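Local coordinates for protein glutaconate CoA-transferase subunit A (Acidaminococcus fermentans, PDB 1POI) that transfers coenzyme A from acetyl-CoA to glutaconate or (R)-2-hydroxyglutarate, as the large subunit of an enzyme of glutamate degradation, at residues Phe86-Trp89 against Phe90-Lys94; Asp228-Gly231 against Met232-Asp235; Asp288-Leu291 against Asn292-Ala296. All coordinates share one frame; numbering follows the deposited sequence.

Overall arrangement
The three local contacts follow one another along the chain as 86-94, 228-235 and 288-296. Contact 1 ends helix 84-92 just before strand 96-99, and contact 2 is the turn leading into strand 236-239; these strands are the outermost of this chain's parallel seven-stranded sheet, and the two contacts lie on opposite sides of the chain's centre, their own centres about 37 Å apart. Contact 3 belongs to the helical C-terminal part, about 32 Å from contact 1 and 30 Å from contact 2, centre to centre. Contacts 1 and 2 also meet a chain of another protein and contact 3 a second copy of this one, so each lies against another chain of the assembly.

Contact 1: residues Phe86-Trp89 against Phe90-Lys94; sequences FRKW and FEAGK
W89 and K94 both place CG beside the backbone N, opposite the carbonyl carbon (chi1 -78° and -51°), and a further bend at the third torsion of K94 brings the lysine back over one indole face. There K94 NZ makes a cation-pi contact, 3.9 Å from the centroid of the six-membered ring of W89, while K94 CE makes a CH-pi contact with the five-membered ring. G93, with positive phi, leaves the helix in a Schellman motif: K94 N donates to W89 O at 2.9 Å and G93 N to F90 O at 3.0 Å. With an alanine in place of W89, the K94 ammonium would probably lose its aromatic platform and be free to swing, and Q270 would lose the indole N-H that it accepts. One turn along the helix, E91 joins R87 and K88 in a salt-bridge network: K88 NZ meets the anti lone pair of E91 OE1 at 3.2 Å, and R87 NE makes a long salt bridge of 3.8 Å to E91 OE2, an oxygen also bonded to the backbone of a chain of another protein. Inward, F86 and W89 rest on I61 of helix 55-62, and F86 and F90 on M97 of strand 96-99.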
loop_
_atom_site.group_PDB
_atom_site.type_symbol
_atom_site.label_atom_id
_atom_site.label_comp_id
_atom_site.label_asym_id
_atom_site.label_seq_id
_atom_site.Cartn_x
_atom_site.Cartn_y
_atom_site.Cartn_z
ATOM N N PHE A 86 27.149 -5.280 33.245
ATOM C CA PHE A 86 28.269 -5.146 32.326
ATOM C C PHE A 86 29.443 -4.408 32.985
ATOM O O PHE A 86 30.479 -5.003 33.208
ATOM C CB PHE A 86 27.769 -4.435 31.033
ATOM C CG PHE A 86 28.854 -3.786 30.201
ATOM C CD1 PHE A 86 29.616 -4.534 29.313
ATOM C CD2 PHE A 86 29.131 -2.426 30.332
ATOM C CE1 PHE A 86 30.643 -3.937 28.572
ATOM C CE2 PHE A 86 30.148 -1.824 29.599
ATOM C CZ PHE A 86 30.906 -2.583 28.718
ATOM N N ARG A 87 29.274 -3.146 33.370
ATOM C CA ARG A 87 30.386 -2.411 33.971
ATOM C C ARG A 87 30.831 -2.942 35.322
ATOM O O ARG A 87 31.946 -2.670 35.759
ATOM C CB ARG A 87 30.088 -0.911 34.058
ATOM C CG ARG A 87 28.976 -0.519 35.018
ATOM C CD ARG A 87 29.484 0.433 36.127
ATOM N NE ARG A 87 29.979 1.725 35.637
ATOM C CZ ARG A 87 29.203 2.733 35.219
ATOM N NH1 ARG A 87 27.872 2.610 35.216
ATOM N NH2 ARG A 87 29.758 3.888 34.839
ATOM N N LYS A 88 29.972 -3.711 35.982
ATOM C CA LYS A 88 30.313 -4.264 37.290
ATOM C C LYS A 88 31.211 -5.481 37.116
ATOM O O LYS A 88 32.300 -5.562 37.693
ATOM C CB LYS A 88 29.050 -4.632 38.083
ATOM C CG LYS A 88 29.289 -4.834 39.567
ATOM C CD LYS A 88 30.155 -3.720 40.164
ATOM C CE LYS A 88 31.608 -4.174 40.376
ATOM N NZ LYS A 88 32.532 -3.012 40.598
ATOM N N TRP A 89 30.765 -6.423 36.304
ATOM C CA TRP A 89 31.569 -7.594 36.068
ATOM C C TRP A 89 32.906 -7.244 35.449
ATOM O O TRP A 89 33.923 -7.823 35.812
ATOM C CB TRP A 89 30.824 -8.581 35.212
ATOM C CG TRP A 89 29.832 -9.325 35.980
ATOM C CD1 TRP A 89 28.890 -8.812 36.815
ATOM C CD2 TRP A 89 29.647 -10.737 35.973
ATOM N NE1 TRP A 89 28.115 -9.824 37.328
ATOM C CE2 TRP A 89 28.562 -11.019 36.825
ATOM C CE3 TRP A 89 30.293 -11.799 35.320
ATOM C CZ2 TRP A 89 28.105 -12.321 37.044
ATOM C CZ3 TRP A 89 29.837 -13.089 35.535
ATOM C CH2 TRP A 89 28.757 -13.341 36.388
ATOM N N PHE A 90 32.936 -6.293 34.528
ATOM C CA PHE A 90 34.225 -5.931 33.957
ATOM C C PHE A 90 35.076 -5.267 35.043
ATOM O O PHE A 90 36.273 -5.557 35.162
ATOM C CB PHE A 90 34.099 -5.011 32.740
ATOM C CG PHE A 90 35.427 -4.593 32.177
ATOM C CD1 PHE A 90 36.190 -5.483 31.438
ATOM C CD2 PHE A 90 35.941 -3.338 32.432
ATOM C CE1 PHE A 90 37.451 -5.132 30.964
ATOM C CE2 PHE A 90 37.213 -2.970 31.959
ATOM C CZ PHE A 90 37.964 -3.871 31.227
ATOM N N GLU A 91 34.462 -4.383 35.831
ATOM C CA GLU A 91 35.167 -3.705 36.912
ATOM C C GLU A 91 35.627 -4.705 37.967
ATOM O O GLU A 91 36.636 -4.509 38.630
ATOM C CB GLU A 91 34.277 -2.666 37.559
ATOM C CG GLU A 91 34.513 -1.249 37.053
ATOM C CD GLU A 91 33.473 -0.240 37.555
ATOM O OE1 GLU A 91 32.724 -0.545 38.523
ATOM O OE2 GLU A 91 33.411 0.861 36.972
ATOM N N ALA A 92 34.891 -5.789 38.113
ATOM C CA ALA A 92 35.253 -6.802 39.084
ATOM C C ALA A 92 36.441 -7.657 38.596
ATOM O O ALA A 92 37.192 -8.214 39.400
ATOM C CB ALA A 92 34.043 -7.688 39.361
ATOM N N GLY A 93 36.632 -7.713 37.281
ATOM C CA GLY A 93 37.686 -8.525 36.716
ATOM C C GLY A 93 37.108 -9.910 36.489
ATOM O O GLY A 93 37.839 -10.884 36.393
ATOM N N LYS A 94 35.789 -9.980 36.344
ATOM C CA LYS A 94 35.083 -11.234 36.146
ATOM C C LYS A 94 34.602 -11.477 34.729
ATOM O O LYS A 94 33.836 -12.408 34.498
ATOM C CB LYS A 94 33.864 -11.280 37.058
ATOM C CG LYS A 94 34.158 -10.975 38.500
ATOM C CD LYS A 94 33.174 -11.706 39.406
ATOM C CE LYS A 94 31.757 -11.226 39.204
ATOM N NZ LYS A 94 30.751 -12.186 39.754
#

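Contact 2: residues Asp228-Gly231 against Met232-Asp235; sequences DIPG and MCVD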
loop_
_atom_site.group_PDB
_atom_site.type_symbol
_atom_site.label_atom_id
_atom_site.label_comp_id
_atom_site.label_asym_id
_atom_site.label_seq_id
_atom_site.Cartn_x
_atom_site.Cartn_y
_atom_site.Cartn_z
ATOM N N ASP A 228 13.778 -9.318 3.200
ATOM C CA ASP A 228 15.161 -8.972 3.498
ATOM C C ASP A 228 16.148 -10.147 3.576
ATOM O O ASP A 228 17.383 -9.942 3.548
ATOM C CB ASP A 228 15.211 -8.199 4.801
ATOM C CG ASP A 228 14.415 -6.924 4.748
ATOM O OD1 ASP A 228 13.191 -6.956 4.958
ATOM O OD2 ASP A 228 15.035 -5.884 4.510
ATOM N N ILE A 229 15.608 -11.355 3.765
ATOM C CA ILE A 229 16.415 -12.564 3.851
ATOM C C ILE A 229 15.679 -13.724 3.189
ATOM O O ILE A 229 14.463 -13.878 3.371
ATOM C CB ILE A 229 16.733 -12.944 5.312
ATOM C CG1 ILE A 229 17.460 -11.808 6.023
ATOM C CG2 ILE A 229 17.663 -14.171 5.346
ATOM C CD1 ILE A 229 17.302 -11.897 7.511
ATOM N N PRO A 230 16.396 -14.516 2.361
ATOM C CA PRO A 230 15.887 -15.687 1.626
ATOM C C PRO A 230 15.810 -16.837 2.601
ATOM O O PRO A 230 16.690 -16.969 3.454
ATOM C CB PRO A 230 16.997 -15.981 0.624
ATOM C CG PRO A 230 17.913 -14.772 0.684
ATOM C CD PRO A 230 17.822 -14.301 2.064
ATOM N N GLY A 231 14.816 -17.705 2.428
ATOM C CA GLY A 231 14.653 -18.846 3.310
ATOM C C GLY A 231 15.917 -19.635 3.601
ATOM O O GLY A 231 16.190 -19.967 4.760
ATOM N N MET A 232 16.705 -19.893 2.554
ATOM C CA MET A 232 17.971 -20.640 2.631
ATOM C C MET A 232 18.862 -20.297 3.823
ATOM O O MET A 232 19.438 -21.195 4.438
ATOM C CB MET A 232 18.789 -20.447 1.348
ATOM C CG MET A 232 18.100 -20.937 0.082
ATOM S SD MET A 232 17.410 -19.624 -0.964
ATOM C CE MET A 232 18.974 -18.754 -1.436
ATOM N N CYS A 233 18.965 -19.014 4.158
ATOM C CA CYS A 233 19.816 -18.589 5.272
ATOM C C CYS A 233 19.203 -18.765 6.647
ATOM O O CYS A 233 19.870 -18.534 7.644
ATOM C CB CYS A 233 20.175 -17.113 5.122
ATOM S SG CYS A 233 20.868 -16.648 3.530
ATOM N N VAL A 234 17.954 -19.199 6.697
ATOM C CA VAL A 234 17.224 -19.330 7.945
ATOM C C VAL A 234 16.888 -20.770 8.339
ATOM O O VAL A 234 16.264 -21.506 7.562
ATOM C CB VAL A 234 15.924 -18.492 7.826
ATOM C CG1 VAL A 234 14.964 -18.779 8.964
ATOM C CG2 VAL A 234 16.275 -17.016 7.744
ATOM N N ASP A 235 17.229 -21.148 9.577
ATOM C CA ASP A 235 16.972 -22.509 10.084
ATOM C C ASP A 235 15.761 -22.703 10.974
ATOM O O ASP A 235 15.052 -23.698 10.830
ATOM C CB ASP A 235 18.194 -23.020 10.807
ATOM C CG ASP A 235 19.354 -23.069 9.924
ATOM O OD1 ASP A 235 19.347 -23.983 9.069
ATOM O OD2 ASP A 235 20.224 -22.166 10.040
#
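G231 O takes the shortest sound bond of this turn, from V234 N at 2.7 Å with an N-H...O angle of 158°, and K2 NZ adds a weak bond to the same oxygen. One residue earlier, P230 O accepts C233 N at 3.1 Å. In both bonds the donor stands above the carbonyl plane, and each spans three residues, the spacing of a 3-10 turn. The proline ring is touched by two sulfur-bearing side chains. Bends at chi2 and chi3 curl the M232 thioether back so that M232 CE lies 4.0 Å from P230 CB, with the sulfur of M232 equally near. The thiol of C233 approaches another corner of the ring, C233 SG being 4.1 Å from P230 CD. I229 reaches over the turn with its shorter branch: CG2, anti to the backbone N, meets C233 CB at 3.9 Å and V234 CG2 at 4.0 Å, and the I229 and V234 side chains cross at about a right angle. D228 and I229 form a classic beta bulge against V188, and I229 continues onto V198 and A201 of helix 197-203 while V234 packs on V209 of strand 206-211. A neighbouring chain of another protein packs an aromatic side chain on P230 and gives a basic one to M232 O. The turn thus buries apolar groups, pairing P230 O and G231 O within the backbone while side chains serve M232 O and V234 O. Because K2 NZ also bonds V234 O, which lies 3.2 Å from G231 O, the lysine charge probably eases the repulsion between these two acceptors.

Contact 3: residues Asp288-Leu291 against Asn292-Ala296; sequences DEYL and NKLGA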
loop_
_atom_site.group_PDB
_atom_site.type_symbol
_atom_site.label_atom_id
_atom_site.label_comp_id
_atom_site.label_asym_id
_atom_site.label_seq_id
_atom_site.Cartn_x
_atom_site.Cartn_y
_atom_site.Cartn_z
ATOM N N ASP A 288 4.530 -16.953 26.315
ATOM C CA ASP A 288 3.153 -16.639 26.567
ATOM C C ASP A 288 3.025 -16.139 28.013
ATOM O O ASP A 288 2.500 -15.062 28.242
ATOM C CB ASP A 288 2.284 -17.865 26.306
ATOM C CG ASP A 288 1.918 -18.006 24.838
ATOM O OD1 ASP A 288 2.397 -17.197 24.020
ATOM O OD2 ASP A 288 1.116 -18.889 24.492
ATOM N N GLU A 289 3.612 -16.864 28.965
ATOM C CA GLU A 289 3.584 -16.491 30.374
ATOM C C GLU A 289 4.091 -15.088 30.600
ATOM O O GLU A 289 3.643 -14.392 31.518
ATOM C CB GLU A 289 4.437 -17.444 31.211
ATOM C CG GLU A 289 3.883 -18.834 31.279
ATOM C CD GLU A 289 4.012 -19.465 32.644
ATOM O OE1 GLU A 289 4.853 -19.016 33.456
ATOM O OE2 GLU A 289 3.247 -20.421 32.903
ATOM N N TYR A 290 5.077 -14.698 29.812
ATOM C CA TYR A 290 5.647 -13.365 29.923
ATOM C C TYR A 290 4.587 -12.342 29.480
ATOM O O TYR A 290 4.345 -11.338 30.159
ATOM C CB TYR A 290 6.902 -13.283 29.051
ATOM C CG TYR A 290 7.592 -11.935 29.014
ATOM C CD1 TYR A 290 8.477 -11.562 30.011
ATOM C CD2 TYR A 290 7.412 -11.056 27.935
ATOM C CE1 TYR A 290 9.167 -10.373 29.948
ATOM C CE2 TYR A 290 8.106 -9.853 27.873
ATOM C CZ TYR A 290 8.981 -9.523 28.882
ATOM O OH TYR A 290 9.676 -8.334 28.835
ATOM N N LEU A 291 3.920 -12.626 28.368
ATOM C CA LEU A 291 2.897 -11.723 27.834
ATOM C C LEU A 291 1.748 -11.566 28.813
ATOM O O LEU A 291 1.303 -10.446 29.110
ATOM C CB LEU A 291 2.378 -12.228 26.481
ATOM C CG LEU A 291 3.450 -12.253 25.384
ATOM C CD1 LEU A 291 2.841 -12.737 24.096
ATOM C CD2 LEU A 291 4.097 -10.872 25.196
ATOM N N ASN A 292 1.296 -12.689 29.354
ATOM C CA ASN A 292 0.200 -12.659 30.287
ATOM C C ASN A 292 0.555 -11.925 31.572
ATOM O O ASN A 292 -0.229 -11.125 32.082
ATOM C CB ASN A 292 -0.317 -14.064 30.507
ATOM C CG ASN A 292 -1.194 -14.521 29.373
ATOM O OD1 ASN A 292 -1.605 -13.718 28.549
ATOM N ND2 ASN A 292 -1.507 -15.801 29.327
ATOM N N LYS A 293 1.782 -12.117 32.031
ATOM C CA LYS A 293 2.255 -11.453 33.237
ATOM C C LYS A 293 2.108 -9.962 33.011
ATOM O O LYS A 293 1.606 -9.256 33.871
ATOM C CB LYS A 293 3.724 -11.804 33.489
ATOM C CG LYS A 293 4.316 -11.167 34.718
ATOM C CD LYS A 293 4.872 -12.206 35.700
ATOM C CE LYS A 293 5.266 -11.543 37.018
ATOM N NZ LYS A 293 6.295 -10.471 36.793
ATOM N N LEU A 294 2.540 -9.497 31.844
ATOM C CA LEU A 294 2.445 -8.088 31.474
ATOM C C LEU A 294 0.991 -7.605 31.429
ATOM O O LEU A 294 0.674 -6.532 31.949
ATOM C CB LEU A 294 3.101 -7.845 30.121
ATOM C CG LEU A 294 4.622 -7.886 30.138
ATOM C CD1 LEU A 294 5.119 -7.741 28.741
ATOM C CD2 LEU A 294 5.189 -6.787 31.029
ATOM N N GLY A 295 0.105 -8.395 30.832
ATOM C CA GLY A 295 -1.289 -7.999 30.776
ATOM C C GLY A 295 -1.625 -7.354 29.448
ATOM O O GLY A 295 -0.789 -6.639 28.877
ATOM N N ALA A 296 -2.869 -7.580 29.001
ATOM C CA ALA A 296 -3.407 -7.083 27.738
ATOM C C ALA A 296 -3.253 -5.596 27.501
ATOM O O ALA A 296 -2.426 -5.194 26.683
ATOM C CB ALA A 296 -4.876 -7.475 27.589
#
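The last turn of helix 287-294 is held here, with Y290 and L294 meeting on one side of it, before G295 breaks the helix and takes the N-cap position of the next, 296-300. The backbone keeps the i to i+4 pattern to the end: N292 N bonds to D288 O at 2.9 Å, K293 N to E289 O at 3.0 Å and L294 N to Y290 O at 3.1 Å. G295 N closes the series on L291 O at 2.9 Å, lying in the carbonyl plane. Its phi of 98° would jam any CB against the preceding carbonyl oxygen, which calls for glycine. Y290 has CG anti to the backbone N (chi1 178°) while L294 has it beside the N, and the two side chains lean together until L294 CD1 lies 3.8 Å from Y290 CE2, oblique to the ring. L294 CG also sits 3.5 Å from Y290 O, next to the backbone bond. Y290 OH is hydrogen-bonded to H245 ND1, and the ring of Y290 meets that of F36 at a steep angle. N292 faces the second subunit, where its OD1 accepts the N-H of T297. That donor belongs to the first turn of helix 296-300 in the other copy, so the positive end of the helix dipole would probably polarise the amide oxygen and strengthen this bond between subunits.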